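Local coordinates for mandelate racemase/muconate lactonizing enzyme family protein (Bradyrhizobium sp. ORS 278, PDB 3TOY), which belongs to the mandelate racemase/muconate lactonizing enzyme family of the enolase superfamily and binds a calcium ion at the barrel's carboxylate site, at residues H193-L196 with A197-E200; L218-N221 with Q222-D225; P226-A229 with T230-I233; W304-V307 with A308-D312. All coordinates share one frame; numbering follows the deposited sequence. Where two conformers were deposited one is given.

Contact 1 (H193-L196 with A197-E200); sequences HGDL and ATDE
Asp195 OD1 is gripped twice by one residue, Thr198. The backbone N of Thr198 donates to it at 3.0 Å, nearly in line with the C-O bond, while Thr198 OG1 donates a hydrogen bond to it at the same length from the other face of the carboxylate, on the syn side and 29° out of its plane. What turns the carboxylate back over the start of the helix is the first torsion of Asp195, which sets CG between its own N and carbonyl carbon (chi1 61°). Thr198 places OG1 beside its backbone N, and this same rotation sends CG2 the other way, to His193, where the methyl lies 3.5 Å from NE2 and comes at the imidazole obliquely. Behind the cap the main-chain bonds of the helix follow: Asp195 O receives a weak bond from Asp199 N at 3.3 Å, and Glu200 N donates to Leu196 O at 2.8 Å. The Asp199 carboxylate lies past the His193 ring, the two planes 57° apart, with CE1 4.1 Å from OD1. Its charge is met elsewhere, OD2 by a salt bridge to Arg232 and OD1 by the backbone N of Gly192. Leu196 packs on Arg231, Arg232 and Arg235 of the next helix. This is an aspartate N-cap, its carboxylate accepting from the backbone N three residues on, and it starts helix 196-210 after strand 186-190 in the barrel domain.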
loop_
_atom_site.group_PDB
_atom_site.type_symbol
_atom_site.label_atom_id
_atom_site.label_comp_id
_atom_site.label_asym_id
_atom_site.label_seq_id
_atom_site.Cartn_x
_atom_site.Cartn_y
_atom_site.Cartn_z
ATOM N N HIS A 193 2.386 -33.766 -14.235
ATOM C CA HIS A 193 2.559 -35.167 -13.855
ATOM C C HIS A 193 4.047 -35.520 -13.814
ATOM O O HIS A 193 4.475 -36.323 -12.986
ATOM C CB HIS A 193 1.763 -36.106 -14.778
ATOM C CG HIS A 193 1.908 -35.795 -16.240
ATOM N ND1 HIS A 193 1.511 -34.592 -16.791
ATOM C CD2 HIS A 193 2.392 -36.536 -17.267
ATOM C CE1 HIS A 193 1.755 -34.602 -18.090
ATOM N NE2 HIS A 193 2.287 -35.772 -18.406
ATOM N N GLY A 194 4.827 -34.889 -14.688
ATOM C CA GLY A 194 6.278 -35.096 -14.735
ATOM C C GLY A 194 7.034 -33.782 -14.673
ATOM O O GLY A 194 6.595 -32.839 -14.018
ATOM N N ASP A 195 8.161 -33.708 -15.370
ATOM C CA ASP A 195 8.965 -32.495 -15.378
ATOM C C ASP A 195 8.498 -31.498 -16.442
ATOM O O ASP A 195 7.552 -31.777 -17.184
ATOM C CB ASP A 195 10.446 -32.840 -15.545
ATOM C CG ASP A 195 10.742 -33.559 -16.850
ATOM O OD1 ASP A 195 9.849 -33.669 -17.708
ATOM O OD2 ASP A 195 11.886 -34.014 -17.018
ATOM N N LEU A 196 9.130 -30.327 -16.500
ATOM C CA LEU A 196 8.747 -29.313 -17.484
ATOM C C LEU A 196 8.898 -29.826 -18.928
ATOM O O LEU A 196 8.076 -29.519 -19.799
ATOM C CB LEU A 196 9.581 -28.035 -17.292
ATOM C CG LEU A 196 9.516 -26.989 -18.413
ATOM C CD1 LEU A 196 8.075 -26.509 -18.618
ATOM C CD2 LEU A 196 10.464 -25.801 -18.107
ATOM N N ALA A 197 9.964 -30.583 -19.189
ATOM C CA ALA A 197 10.178 -31.113 -20.536
ATOM C C ALA A 197 8.942 -31.872 -20.986
ATOM O O ALA A 197 8.506 -31.743 -22.127
ATOM C CB ALA A 197 11.423 -32.030 -20.587
ATOM N N THR A 198 8.381 -32.672 -20.091
ATOM C CA THR A 198 7.179 -33.427 -20.413
ATOM C C THR A 198 5.994 -32.527 -20.785
ATOM O O THR A 198 5.286 -32.776 -21.768
ATOM C CB THR A 198 6.816 -34.353 -19.255
ATOM O OG1 THR A 198 7.851 -35.338 -19.125
ATOM C CG2 THR A 198 5.503 -35.054 -19.513
ATOM N N ASP A 199 5.797 -31.461 -20.018
ATOM C CA ASP A 199 4.711 -30.533 -20.298
ATOM C C ASP A 199 4.954 -29.876 -21.635
ATOM O O ASP A 199 4.036 -29.717 -22.440
ATOM C CB ASP A 199 4.649 -29.420 -19.245
ATOM C CG ASP A 199 4.258 -29.919 -17.874
ATOM O OD1 ASP A 199 3.527 -30.939 -17.765
ATOM O OD2 ASP A 199 4.674 -29.260 -16.891
ATOM N N GLU A 200 6.197 -29.476 -21.879
ATOM C CA GLU A 200 6.471 -28.731 -23.090
ATOM C C GLU A 200 6.338 -29.633 -24.323
ATOM O O GLU A 200 5.797 -29.219 -25.340
ATOM C CB GLU A 200 7.846 -28.085 -23.042
ATOM C CG GLU A 200 8.095 -27.188 -24.235
ATOM C CD GLU A 200 9.309 -26.300 -24.076
ATOM O OE1 GLU A 200 10.005 -26.415 -23.048
ATOM O OE2 GLU A 200 9.573 -25.500 -25.000
#

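Contact 2 (L218-N221 with Q222-D225); sequences LDFN and QSLD. With CA (calcium ion), chain E; P4C (O-acetaldehydyl-hexaethylene glycol), chain N; ACT (acetate ion), chain F.
Ser223 and Phe220 meet across a tight turn, and the serine hydroxyl closes it: OG donates to Phe220 O at 2.6 Å, in the carbonyl plane and on a lone pair. Ser223 N reaches the same oxygen at 3.1 Å, but from 51° above that plane, so the two donors come to the one oxygen from different directions. The hydroxyl gets there because OG sits between the serine's own N and carbonyl carbon (chi1 61°). Phe220 turns its ring beneath Leu224, whose CD1 stands 3.7 Å from the ring centroid and only 3° off the normal, a CH-pi contact over the middle of the face. The leucine reaches it with CG anti to its carbonyl carbon and the chain then extended to CD1, which also packs on Ala229 and Arg232.

On the strand side, Asp219 splits its carboxylate between two tasks. OD2 binds the calcium ion at 2.4 Å, alongside Glu245 and Glu271, and also accepts from Lys190. OD1 takes a water of the metal shell and, in an Asx turn, the backbone N of Asn221 at 2.8 Å. Asn221 ND2 in turn donates to the metal-bound acetate oxygen OXT at 3.0 Å. Gln222 shares a water with Asn221, while its OE1 accepts from Gln250 and from Arg115 of a second subunit. The type I' turn from Phe220 to Ser223 thus follows directly on a metal-binding strand end, as in the carboxylate site at the mouth of an enolase-superfamily barrel.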
loop_
_atom_site.group_PDB
_atom_site.type_symbol
_atom_site.label_atom_id
_atom_site.label_comp_id
_atom_site.label_asym_id
_atom_site.label_seq_id
_atom_site.Cartn_x
_atom_site.Cartn_y
_atom_site.Cartn_z
ATOM N N LEU A 218 -4.144 -25.293 -20.238
ATOM C CA LEU A 218 -3.323 -26.278 -19.511
ATOM C C LEU A 218 -3.662 -26.289 -18.025
ATOM O O LEU A 218 -3.601 -25.252 -17.379
ATOM C CB LEU A 218 -1.827 -26.016 -19.749
ATOM C CG LEU A 218 -0.820 -26.932 -19.027
ATOM C CD1 LEU A 218 -1.020 -28.397 -19.451
ATOM C CD2 LEU A 218 0.643 -26.493 -19.314
ATOM N N ASP A 219 -4.021 -27.466 -17.496
ATOM C CA ASP A 219 -4.424 -27.613 -16.113
ATOM C C ASP A 219 -3.371 -28.375 -15.319
ATOM O O ASP A 219 -3.091 -29.540 -15.611
ATOM C CB ASP A 219 -5.786 -28.312 -16.081
ATOM C CG ASP A 219 -6.371 -28.456 -14.683
ATOM O OD1 ASP A 219 -5.751 -28.028 -13.689
ATOM O OD2 ASP A 219 -7.499 -28.990 -14.589
ATOM N N PHE A 220 -2.762 -27.708 -14.332
ATOM C CA PHE A 220 -1.741 -28.322 -13.479
ATOM C C PHE A 220 -2.324 -29.062 -12.286
ATOM O O PHE A 220 -1.590 -29.742 -11.550
ATOM C CB PHE A 220 -0.703 -27.281 -12.979
ATOM C CG PHE A 220 0.312 -26.882 -14.019
ATOM C CD1 PHE A 220 1.182 -27.827 -14.556
ATOM C CD2 PHE A 220 0.422 -25.565 -14.438
ATOM C CE1 PHE A 220 2.117 -27.484 -15.502
ATOM C CE2 PHE A 220 1.391 -25.197 -15.409
ATOM C CZ PHE A 220 2.238 -26.162 -15.930
ATOM N N ASN A 221 -3.633 -28.921 -12.066
ATOM C CA ASN A 221 -4.280 -29.597 -10.935
ATOM C C ASN A 221 -3.538 -29.428 -9.612
ATOM O O ASN A 221 -3.389 -30.382 -8.853
ATOM C CB ASN A 221 -4.522 -31.089 -11.247
ATOM C CG ASN A 221 -5.724 -31.290 -12.151
ATOM O OD1 ASN A 221 -5.581 -31.523 -13.349
ATOM N ND2 ASN A 221 -6.906 -31.124 -11.592
ATOM N N GLN A 222 -3.100 -28.197 -9.318
ATOM C CA GLN A 222 -2.519 -27.873 -8.001
ATOM C C GLN A 222 -1.165 -28.512 -7.732
ATOM O O GLN A 222 -0.709 -28.546 -6.580
ATOM C CB GLN A 222 -3.461 -28.267 -6.871
ATOM C CG GLN A 222 -4.917 -27.793 -7.028
ATOM C CD GLN A 222 -5.774 -28.304 -5.908
ATOM O OE1 GLN A 222 -5.625 -27.885 -4.748
ATOM N NE2 GLN A 222 -6.684 -29.235 -6.229
ATOM N N SER A 223 -0.497 -28.970 -8.783
ATOM C CA SER A 223 0.650 -29.862 -8.590
ATOM C C SER A 223 1.989 -29.143 -8.378
ATOM O O SER A 223 2.983 -29.782 -8.042
ATOM C CB SER A 223 0.749 -30.849 -9.751
ATOM O OG SER A 223 0.929 -30.157 -10.998
ATOM N N LEU A 224 2.027 -27.828 -8.575
ATOM C CA LEU A 224 3.300 -27.098 -8.451
ATOM C C LEU A 224 3.317 -26.189 -7.230
ATOM O O LEU A 224 2.275 -25.936 -6.648
ATOM C CB LEU A 224 3.551 -26.256 -9.701
ATOM C CG LEU A 224 3.449 -26.998 -11.033
ATOM C CD1 LEU A 224 3.734 -26.055 -12.195
ATOM C CD2 LEU A 224 4.464 -28.142 -11.009
ATOM N N ASP A 225 4.507 -25.702 -6.858
ATOM C CA ASP A 225 4.621 -24.572 -5.927
ATOM C C ASP A 225 4.770 -23.282 -6.725
ATOM O O ASP A 225 4.947 -23.314 -7.954
ATOM C CB ASP A 225 5.739 -24.763 -4.871
ATOM C CG ASP A 225 7.140 -24.894 -5.466
ATOM O OD1 ASP A 225 7.425 -24.379 -6.549
ATOM O OD2 ASP A 225 7.988 -25.520 -4.810
HETATM CA CA CA E . -9.408 -28.412 -13.253
HETATM O O1 P4C N . 10.266 -24.591 -6.654
HETATM C C2 P4C N . 11.305 -25.219 -5.884
HETATM C C3 P4C N . 11.394 -26.682 -6.301
HETATM O O4 P4C N . 11.217 -27.482 -5.144
HETATM C C5 P4C N . 10.902 -28.832 -5.463
HETATM C C6 P4C N . 11.942 -29.717 -4.793
HETATM O O7 P4C N . 13.148 -29.677 -5.560
HETATM C C8 P4C N . 14.181 -30.437 -4.928
HETATM C C9 P4C N . 15.453 -30.342 -5.743
HETATM O O10 P4C N . 15.215 -31.022 -6.968
HETATM C C11 P4C N . 16.411 -31.126 -7.728
HETATM C C12 P4C N . 16.052 -31.623 -9.115
HETATM O O13 P4C N . 14.965 -30.847 -9.614
HETATM C C14 P4C N . 14.676 -31.151 -10.979
HETATM C C15 P4C N . 13.715 -30.100 -11.515
HETATM O O16 P4C N . 14.437 -28.888 -11.706
HETATM C C17 P4C N . 13.614 -27.725 -11.687
HETATM C C18 P4C N . 14.524 -26.501 -11.711
HETATM O O19 P4C N . 15.234 -26.447 -12.948
HETATM C C20 P4C N . 16.204 -25.400 -12.989
HETATM C C21 P4C N . 17.039 -25.493 -14.264
HETATM O O22 P4C N . 17.918 -26.622 -14.212
HETATM C C ACT F . -10.443 -31.653 -12.641
HETATM O O ACT F . -11.567 -31.500 -13.182
HETATM O OXT ACT F . -9.535 -30.883 -13.016
HETATM C CH3 ACT F . -10.187 -32.703 -11.594
HETATM O O HOH W 1 -7.664 -27.829 -11.923
HETATM O O HOH W 2 -7.521 -29.766 -9.003
HETATM O O HOH W 3 -11.137 -29.327 -14.734
#

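Contact 3 (P226-A229 with T230-I233); sequences PAEA and TRRI. With P4C (O-acetaldehydyl-hexaethylene glycol), chain N.
Glu228 reaches forward along its helix to two arginines, Arg231 and Arg232. Its CB lies 3.8 Å from O1 of the bound O-acetaldehydyl-hexaethylene glycol. CG leaves anti to the backbone N (chi1 -179°) and lies 3.7 Å from Arg232 NE; a bend at the second torsion (66°) then swings the carboxylate toward the two arginines. OE1 accepts from Arg231 NE at 3.0 Å, the donor lying above the carboxylate plane. OE2 is shared: Arg231 NH2 takes its syn lone pair at 2.7 Å, and Arg232 NE its anti lone pair at 2.8 Å in an almost straight hydrogen bond. Arg231 therefore grips side-on with two nitrogens, whereas the Arg232 guanidinium stands 87° to the carboxylate. A water joins OE2 to Arg232 NH2, and NH1 has its own partner in Asp199. Ether oxygen O19 of the glycol lies over one face of the Arg231 guanidinium. Ala229 and Ile233 pack on Val259 of helix 253-262. The result is an i to i+3 and i+4 salt-bridge network on the first turns of helix 226-236, within a beta-alpha-beta unit of the barrel.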
loop_
_atom_site.group_PDB
_atom_site.type_symbol
_atom_site.label_atom_id
_atom_site.label_comp_id
_atom_site.label_asym_id
_atom_site.label_seq_id
_atom_site.Cartn_x
_atom_site.Cartn_y
_atom_site.Cartn_z
ATOM N N PRO A 226 4.636 -22.129 -6.059
ATOM C CA PRO A 226 4.657 -20.909 -6.848
ATOM C C PRO A 226 5.933 -20.679 -7.656
ATOM O O PRO A 226 5.849 -20.278 -8.815
ATOM C CB PRO A 226 4.439 -19.820 -5.794
ATOM C CG PRO A 226 3.536 -20.507 -4.800
ATOM C CD PRO A 226 4.093 -21.900 -4.707
ATOM N N ALA A 227 7.110 -20.948 -7.086
ATOM C CA ALA A 227 8.330 -20.704 -7.856
ATOM C C ALA A 227 8.381 -21.621 -9.101
ATOM O O ALA A 227 8.742 -21.182 -10.199
ATOM C CB ALA A 227 9.594 -20.891 -6.979
ATOM N N GLU A 228 8.010 -22.883 -8.929
ATOM C CA GLU A 228 8.060 -23.798 -10.077
ATOM C C GLU A 228 6.997 -23.457 -11.121
ATOM O O GLU A 228 7.243 -23.545 -12.336
ATOM C CB GLU A 228 7.947 -25.255 -9.636
ATOM C CG GLU A 228 8.029 -26.253 -10.807
ATOM C CD GLU A 228 9.389 -26.290 -11.536
ATOM O OE1 GLU A 228 10.395 -25.716 -11.043
ATOM O OE2 GLU A 228 9.463 -26.939 -12.608
ATOM N N ALA A 229 5.814 -23.062 -10.660
ATOM C CA ALA A 229 4.765 -22.663 -11.589
ATOM C C ALA A 229 5.258 -21.478 -12.410
ATOM O O ALA A 229 5.134 -21.438 -13.626
ATOM C CB ALA A 229 3.487 -22.307 -10.834
ATOM N N THR A 230 5.828 -20.487 -11.741
ATOM C CA THR A 230 6.373 -19.341 -12.471
ATOM C C THR A 230 7.407 -19.732 -13.534
ATOM O O THR A 230 7.389 -19.210 -14.647
ATOM C CB THR A 230 6.976 -18.310 -11.490
ATOM O OG1 THR A 230 5.893 -17.640 -10.835
ATOM C CG2 THR A 230 7.782 -17.258 -12.241
ATOM N N ARG A 231 8.313 -20.623 -13.159
ATOM C CA ARG A 231 9.357 -21.115 -14.057
ATOM C C ARG A 231 8.747 -21.838 -15.271
ATOM O O ARG A 231 9.109 -21.572 -16.409
ATOM C CB ARG A 231 10.298 -22.068 -13.304
ATOM C CG ARG A 231 11.634 -22.255 -14.020
ATOM C CD ARG A 231 12.548 -23.267 -13.312
ATOM N NE ARG A 231 11.946 -24.593 -13.344
ATOM C CZ ARG A 231 12.180 -25.487 -14.309
ATOM N NH1 ARG A 231 13.023 -25.191 -15.287
ATOM N NH2 ARG A 231 11.564 -26.663 -14.293
ATOM N N ARG A 232 7.811 -22.751 -15.025
ATOM C CA ARG A 232 7.217 -23.497 -16.146
ATOM C C ARG A 232 6.396 -22.600 -17.054
ATOM O O ARG A 232 6.445 -22.735 -18.285
ATOM C CB ARG A 232 6.325 -24.627 -15.641
ATOM C CG ARG A 232 7.097 -25.645 -14.792
ATOM C CD ARG A 232 6.483 -27.049 -14.846
ATOM N NE ARG A 232 7.221 -27.963 -13.973
ATOM C CZ ARG A 232 6.977 -29.264 -13.853
ATOM N NH1 ARG A 232 6.024 -29.839 -14.581
ATOM N NH2 ARG A 232 7.693 -30.000 -13.008
ATOM N N ILE A 233 5.605 -21.714 -16.450
ATOM C CA ILE A 233 4.750 -20.829 -17.241
ATOM C C ILE A 233 5.559 -19.968 -18.206
ATOM O O ILE A 233 5.182 -19.807 -19.367
ATOM C CB ILE A 233 3.824 -19.952 -16.342
ATOM C CG1 ILE A 233 2.831 -20.858 -15.595
ATOM C CG2 ILE A 233 3.122 -18.882 -17.198
ATOM C CD1 ILE A 233 1.995 -20.110 -14.494
HETATM O O1 P4C N . 10.266 -24.591 -6.654
HETATM C C2 P4C N . 11.305 -25.219 -5.884
HETATM C C3 P4C N . 11.394 -26.682 -6.301
HETATM O O4 P4C N . 11.217 -27.482 -5.144
HETATM C C5 P4C N . 10.902 -28.832 -5.463
HETATM C C6 P4C N . 11.942 -29.717 -4.793
HETATM O O7 P4C N . 13.148 -29.677 -5.560
HETATM C C8 P4C N . 14.181 -30.437 -4.928
HETATM C C9 P4C N . 15.453 -30.342 -5.743
HETATM O O10 P4C N . 15.215 -31.022 -6.968
HETATM C C11 P4C N . 16.411 -31.126 -7.728
HETATM C C12 P4C N . 16.052 -31.623 -9.115
HETATM O O13 P4C N . 14.965 -30.847 -9.614
HETATM C C14 P4C N . 14.676 -31.151 -10.979
HETATM C C15 P4C N . 13.715 -30.100 -11.515
HETATM O O16 P4C N . 14.437 -28.888 -11.706
HETATM C C17 P4C N . 13.614 -27.725 -11.687
HETATM C C18 P4C N . 14.524 -26.501 -11.711
HETATM O O19 P4C N . 15.234 -26.447 -12.948
HETATM C C20 P4C N . 16.204 -25.400 -12.989
HETATM C C21 P4C N . 17.039 -25.493 -14.264
HETATM O O22 P4C N . 17.918 -26.622 -14.212
HETATM O O HOH W 4 10.427 -29.923 -11.903
#

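Contact 4 (W304-V307 with A308-D312); sequences WLNV and AGQAD. With P4C (O-acetaldehydyl-hexaethylene glycol), chain H.
The amides of Asn306 and Gln310 meet nearly at right angles, one helical turn apart: Gln310 NE2 donates to Asn306 OD1 at 3.1 Å. Their planes stand 79° apart, and the acceptor lies close to the plane of the glutamine amide, whereas the donor is tilted 31° from that of the asparagine. The indole of Trp304 comes obliquely to the Ala308 methyl, with NE1 4.5 Å from CB, and hydrogen-bonds through NE1 to Thr334. All of this runs along helix 300-314 of the enolase-like barrel domain, with i to i+4 spacing. Asn306 sends CG anti to its backbone N (chi1 -174°), which carries the amide along the helix toward Gln310; its ND2 bonds to Asp312 of a fourth subunit. Asn306 is modelled in two conformers, and both its bonds hold for this one only. Gln310 comes from the other end, extended beyond CG, and its NE2 also donates to Pro276 O on helix 275-285. Val307 CG2 approaches that nitrogen to 4.1 Å, and Val307 packs on Phe279 and Ile291. Leu305, Asn306 and Ala308 also line the pocket of an O-acetaldehydyl-hexaethylene glycol. Ala308 N donates to Trp304 O at 2.8 Å and Ala311 N to Val307 O at the same length. Leu305 lays its CD1 methyl 3.6 Å from glycol carbon C9, and its carbonyl O accepts a weak bond from glycol O1 at 3.3 Å.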
loop_
_atom_site.group_PDB
_atom_site.type_symbol
_atom_site.label_atom_id
_atom_site.label_comp_id
_atom_site.label_asym_id
_atom_site.label_seq_id
_atom_site.Cartn_x
_atom_site.Cartn_y
_atom_site.Cartn_z
ATOM N N TRP A 304 -23.767 -19.383 -7.087
ATOM C CA TRP A 304 -23.224 -18.949 -8.390
ATOM C C TRP A 304 -23.626 -17.527 -8.728
ATOM O O TRP A 304 -22.781 -16.711 -9.165
ATOM C CB TRP A 304 -23.689 -19.885 -9.518
ATOM C CG TRP A 304 -23.223 -19.479 -10.872
ATOM C CD1 TRP A 304 -23.684 -18.453 -11.608
ATOM C CD2 TRP A 304 -22.179 -20.091 -11.636
ATOM N NE1 TRP A 304 -22.998 -18.371 -12.795
ATOM C CE2 TRP A 304 -22.060 -19.363 -12.831
ATOM C CE3 TRP A 304 -21.317 -21.166 -11.412
ATOM C CZ2 TRP A 304 -21.134 -19.681 -13.812
ATOM C CZ3 TRP A 304 -20.392 -21.478 -12.380
ATOM C CH2 TRP A 304 -20.318 -20.750 -13.575
ATOM N N LEU A 305 -24.917 -17.216 -8.556
ATOM C CA LEU A 305 -25.417 -15.885 -8.909
ATOM C C LEU A 305 -24.755 -14.763 -8.084
ATOM O O LEU A 305 -24.499 -13.660 -8.602
ATOM C CB LEU A 305 -26.950 -15.821 -8.794
ATOM C CG LEU A 305 -27.696 -16.724 -9.786
ATOM C CD1 LEU A 305 -29.182 -16.792 -9.403
ATOM C CD2 LEU A 305 -27.531 -16.296 -11.253
ATOM N N ASN A 306 -24.490 -15.018 -6.814
ATOM C CA ASN A 306 -23.754 -14.078 -5.965
ATOM C C ASN A 306 -22.365 -13.852 -6.567
ATOM O O ASN A 306 -21.926 -12.708 -6.769
ATOM C CB ASN A 306 -23.606 -14.679 -4.560
ATOM C CG ASN A 306 -22.985 -13.720 -3.525
ATOM O OD1 ASN A 306 -21.890 -13.134 -3.704
ATOM N ND2 ASN A 306 -23.673 -13.614 -2.381
ATOM N N VAL A 307 -21.669 -14.957 -6.832
ATOM C CA VAL A 307 -20.310 -14.888 -7.408
ATOM C C VAL A 307 -20.295 -14.211 -8.797
ATOM O O VAL A 307 -19.342 -13.539 -9.154
ATOM C CB VAL A 307 -19.619 -16.296 -7.442
ATOM C CG1 VAL A 307 -18.260 -16.241 -8.190
ATOM C CG2 VAL A 307 -19.380 -16.797 -6.010
ATOM N N ALA A 308 -21.362 -14.339 -9.574
ATOM C CA ALA A 308 -21.414 -13.686 -10.868
ATOM C C ALA A 308 -21.342 -12.160 -10.680
ATOM O O ALA A 308 -20.737 -11.474 -11.495
ATOM C CB ALA A 308 -22.696 -14.054 -11.613
ATOM N N GLY A 309 -21.972 -11.655 -9.617
ATOM C CA GLY A 309 -21.953 -10.196 -9.329
ATOM C C GLY A 309 -20.539 -9.762 -8.933
ATOM O O GLY A 309 -20.044 -8.717 -9.375
ATOM N N GLN A 310 -19.889 -10.569 -8.111
ATOM C CA GLN A 310 -18.516 -10.312 -7.696
ATOM C C GLN A 310 -17.591 -10.307 -8.901
ATOM O O GLN A 310 -16.726 -9.448 -9.020
ATOM C CB GLN A 310 -18.018 -11.404 -6.752
ATOM C CG GLN A 310 -18.708 -11.476 -5.387
ATOM C CD GLN A 310 -18.029 -12.502 -4.511
ATOM O OE1 GLN A 310 -16.806 -12.553 -4.459
ATOM N NE2 GLN A 310 -18.818 -13.347 -3.831
ATOM N N ALA A 311 -17.754 -11.284 -9.794
ATOM C CA ALA A 311 -16.869 -11.366 -10.971
ATOM C C ALA A 311 -17.042 -10.183 -11.911
ATOM O O ALA A 311 -16.063 -9.678 -12.485
ATOM C CB ALA A 311 -17.056 -12.716 -11.715
ATOM N N ASP A 312 -18.281 -9.735 -12.076
ATOM C CA ASP A 312 -18.534 -8.544 -12.863
ATOM C C ASP A 312 -17.803 -7.366 -12.223
ATOM O O ASP A 312 -17.103 -6.620 -12.911
ATOM C CB ASP A 312 -20.038 -8.268 -12.939
ATOM C CG ASP A 312 -20.369 -7.062 -13.792
ATOM O OD1 ASP A 312 -19.727 -6.886 -14.839
ATOM O OD2 ASP A 312 -21.265 -6.290 -13.393
HETATM O O1 P4C H . -26.013 -11.315 -10.398
HETATM C C2 P4C H . -26.307 -12.541 -11.085
HETATM C C3 P4C H . -27.310 -12.313 -12.213
HETATM O O4 P4C H . -28.651 -12.453 -11.730
HETATM C C5 P4C H . -29.524 -13.035 -12.713
HETATM C C6 P4C H . -30.980 -13.042 -12.253
HETATM O O7 P4C H . -31.189 -14.055 -11.269
HETATM C C8 P4C H . -32.351 -13.889 -10.450
HETATM C C9 P4C H . -32.216 -14.818 -9.244
HETATM O O10 P4C H . -31.993 -14.049 -8.057
HETATM C C11 P4C H . -31.402 -14.798 -6.994
HETATM C C12 P4C H . -30.959 -13.839 -5.891
HETATM O O13 P4C H . -29.752 -13.155 -6.254
HETATM C C14 P4C H . -29.165 -12.489 -5.129
HETATM C C15 P4C H . -28.040 -11.572 -5.603
HETATM O O16 P4C H . -26.812 -12.302 -5.670
#

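Contacts 1, 2 and 3 follow one another along the chain and cluster in one part of the barrel, with centres 10 to 12 Å apart. They run from the start of helix 196-210, through the end of strand 215-219, into helix 226-236. The Asp199 to Arg232 salt bridge joins contact 1 to contact 3, and Phe220 of contact 2 packs on Asp199. Contacts 2 and 3 touch the same glycol molecule. Contact 4 stands apart on helix 300-314, its centre about 35 Å from that of contact 1 and 25 Å from that of contact 2. The first group ties the calcium-binding strand end to its flanking helices, while contact 4 meets the fourth subunit; contacts 2 and 3 also border other subunits.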